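Local coordinates for DUF1896 domain-containing protein (Porphyromonas gingivalis, PDB 2APL), which is of unknown function but belongs to the DUF1896 family and has a mainly alpha-helical fold without beta strands, at residues R84-E89 and G136-L141. Sequence-based numbering, arbitrary orientation.
Sequences REFEQE and GTIVLL
Phe86 and Val139 mark the closest approach of the two backbones, their CA atoms 8.9 Å apart, where the chain leaving helix 74-85 passes a regular stretch of helix 126-143. Phe86 is the first residue beyond the helix end to abandon helical backbone angles, and a single aromatic ring spans the gap. Its CB points toward helix 126-143, and with CG anti to the carbonyl carbon (chi1 -63°) the ring reaches out so that its far end, chiefly CZ, CE1 and CE2, does the touching. Ile138 comes over one face: its branch methyl CG2 stands 3.7 Å from the centroid of the Phe86 ring and only 17° off the normal, a CH-pi contact displaced toward the rim. CG2 of Ile138 is nearest to CZ of Phe86, at 3.6 Å. CB of Ile138 lies beside CG2 at nearly the same height above the plane, toward the CZ-CE2 rim, 3.7 Å from CZ of Phe86. Val139, the next residue along the helix, meets the same ring differently. Its CG2 lies at the edge, in the ring plane, 3.7 Å from CZ of Phe86, and the two side chains run nearly at right angles. CG2 gets there because it is the methyl anti to the carbonyl carbon of Val139. Consecutive residues thus meet the ring on one face and at its edge, through apolar contacts alone. Thr135 and Ile142 of helix 126-143 also touch Phe86, and Val81 packs on both Phe86 and Ile138. Glu85 OE2 is hydrogen-bonded to Tyr131 OH, a polar link between the same two helices. In this mainly helical, strand-free protein, the ring just past helix 74-85 closes against helix 126-143, and helix 106-112 joins the same apolar cluster through Ile108 on Ile138.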
loop_
_atom_site.group_PDB
_atom_site.type_symbol
_atom_site.label_atom_id
_atom_site.label_comp_id
_atom_site.label_asym_id
_atom_site.label_seq_id
_atom_site.Cartn_x
_atom_site.Cartn_y
_atom_site.Cartn_z
ATOM N N ARG A 84 -3.184 -16.927 3.815
ATOM C CA ARG A 84 -2.320 -17.856 4.559
ATOM C C ARG A 84 -3.048 -18.621 5.647
ATOM O O ARG A 84 -2.725 -19.781 5.925
ATOM C CB ARG A 84 -1.127 -17.126 5.172
ATOM C CG ARG A 84 0.013 -16.770 4.198
ATOM C CD ARG A 84 1.008 -15.911 4.957
ATOM N NE ARG A 84 2.324 -15.835 4.333
ATOM C CZ ARG A 84 3.284 -14.984 4.702
ATOM N NH1 ARG A 84 3.074 -14.124 5.709
ATOM N NH2 ARG A 84 4.458 -14.989 4.062
ATOM N N GLU A 85 -4.039 -17.969 6.247
ATOM C CA GLU A 85 -4.641 -18.461 7.463
ATOM C C GLU A 85 -6.088 -18.917 7.280
ATOM O O GLU A 85 -6.608 -19.652 8.105
ATOM C CB GLU A 85 -4.548 -17.387 8.579
ATOM C CG GLU A 85 -3.144 -16.760 8.769
ATOM C CD GLU A 85 -2.043 -17.777 9.075
ATOM O OE1 GLU A 85 -2.314 -18.751 9.784
ATOM O OE2 GLU A 85 -0.897 -17.611 8.599
ATOM N N PHE A 86 -6.750 -18.463 6.230
ATOM C CA PHE A 86 -8.185 -18.742 6.077
ATOM C C PHE A 86 -8.508 -19.355 4.703
ATOM O O PHE A 86 -9.628 -19.257 4.199
ATOM C CB PHE A 86 -8.997 -17.464 6.340
ATOM C CG PHE A 86 -8.844 -16.946 7.752
ATOM C CD1 PHE A 86 -9.584 -17.511 8.789
ATOM C CD2 PHE A 86 -7.925 -15.921 8.042
ATOM C CE1 PHE A 86 -9.418 -17.102 10.067
ATOM C CE2 PHE A 86 -7.749 -15.499 9.359
ATOM C CZ PHE A 86 -8.515 -16.067 10.360
ATOM N N GLU A 87 -7.516 -20.024 4.130
ATOM C CA GLU A 87 -7.607 -20.557 2.784
ATOM C C GLU A 87 -8.749 -21.579 2.650
ATOM O O GLU A 87 -9.481 -21.566 1.664
ATOM C CB GLU A 87 -6.250 -21.139 2.385
ATOM C CG GLU A 87 -5.990 -21.192 0.925
ATOM C CD GLU A 87 -6.293 -22.529 0.336
ATOM O OE1 GLU A 87 -6.024 -23.541 1.010
ATOM O OE2 GLU A 87 -6.767 -22.579 -0.818
ATOM N N GLN A 88 -8.907 -22.428 3.664
ATOM C CA GLN A 88 -10.006 -23.388 3.737
ATOM C C GLN A 88 -11.417 -22.767 3.889
ATOM O O GLN A 88 -12.368 -23.217 3.249
ATOM C CB GLN A 88 -9.745 -24.410 4.871
ATOM C CG GLN A 88 -8.866 -25.596 4.431
ATOM C CD GLN A 88 -8.740 -26.707 5.483
ATOM O OE1 GLN A 88 -9.538 -26.803 6.415
ATOM N NE2 GLN A 88 -7.736 -27.550 5.322
ATOM N N GLU A 89 -11.552 -21.747 4.724
ATOM C CA GLU A 89 -12.857 -21.101 4.974
ATOM C C GLU A 89 -13.218 -19.967 4.013
ATOM O O GLU A 89 -14.389 -19.618 3.858
ATOM C CB GLU A 89 -12.899 -20.509 6.380
ATOM C CG GLU A 89 -12.393 -21.447 7.479
ATOM C CD GLU A 89 -10.926 -21.141 7.904
ATOM O OE1 GLU A 89 -10.043 -21.031 7.001
ATOM O OE2 GLU A 89 -10.688 -21.052 9.146
ATOM N N GLY A 136 -6.441 -13.386 14.775
ATOM C CA GLY A 136 -7.345 -13.555 15.895
ATOM C C GLY A 136 -8.654 -12.799 15.795
ATOM O O GLY A 136 -9.725 -13.316 16.164
ATOM N N THR A 137 -8.570 -11.577 15.298
ATOM C CA THR A 137 -9.734 -10.762 15.029
ATOM C C THR A 137 -10.662 -11.390 13.973
ATOM O O THR A 137 -11.887 -11.457 14.154
ATOM C CB THR A 137 -9.295 -9.333 14.587
ATOM O OG1 THR A 137 -8.535 -8.726 15.672
ATOM C CG2 THR A 137 -10.505 -8.461 14.224
ATOM N N ILE A 138 -10.094 -11.811 12.862
ATOM C CA ILE A 138 -10.891 -12.494 11.835
ATOM C C ILE A 138 -11.519 -13.797 12.336
ATOM O O ILE A 138 -12.708 -14.068 12.073
ATOM C CB ILE A 138 -10.072 -12.676 10.514
ATOM C CG1 ILE A 138 -9.754 -11.273 9.958
ATOM C CG2 ILE A 138 -10.852 -13.505 9.433
ATOM C CD1 ILE A 138 -8.553 -11.287 8.882
ATOM N N VAL A 139 -10.761 -14.586 13.094
ATOM C CA VAL A 139 -11.372 -15.746 13.783
ATOM C C VAL A 139 -12.607 -15.308 14.593
ATOM O O VAL A 139 -13.634 -15.971 14.560
ATOM C CB VAL A 139 -10.344 -16.503 14.681
ATOM C CG1 VAL A 139 -11.038 -17.532 15.575
ATOM C CG2 VAL A 139 -9.302 -17.184 13.801
ATOM N N LEU A 140 -12.504 -14.180 15.297
ATOM C CA LEU A 140 -13.592 -13.786 16.164
ATOM C C LEU A 140 -14.761 -13.351 15.309
ATOM O O LEU A 140 -15.908 -13.637 15.680
ATOM C CB LEU A 140 -13.204 -12.645 17.121
ATOM C CG LEU A 140 -12.344 -13.157 18.284
ATOM C CD1 LEU A 140 -11.892 -11.989 19.201
ATOM C CD2 LEU A 140 -13.024 -14.246 19.079
ATOM N N LEU A 141 -14.464 -12.614 14.234
ATOM C CA LEU A 141 -15.498 -12.125 13.293
ATOM C C LEU A 141 -16.286 -13.292 12.719
ATOM O O LEU A 141 -17.523 -13.279 12.726
ATOM C CB LEU A 141 -14.875 -11.262 12.170
ATOM C CG LEU A 141 -14.551 -9.785 12.514
ATOM C CD1 LEU A 141 -13.587 -9.172 11.438
ATOM C CD2 LEU A 141 -15.849 -8.940 12.686
#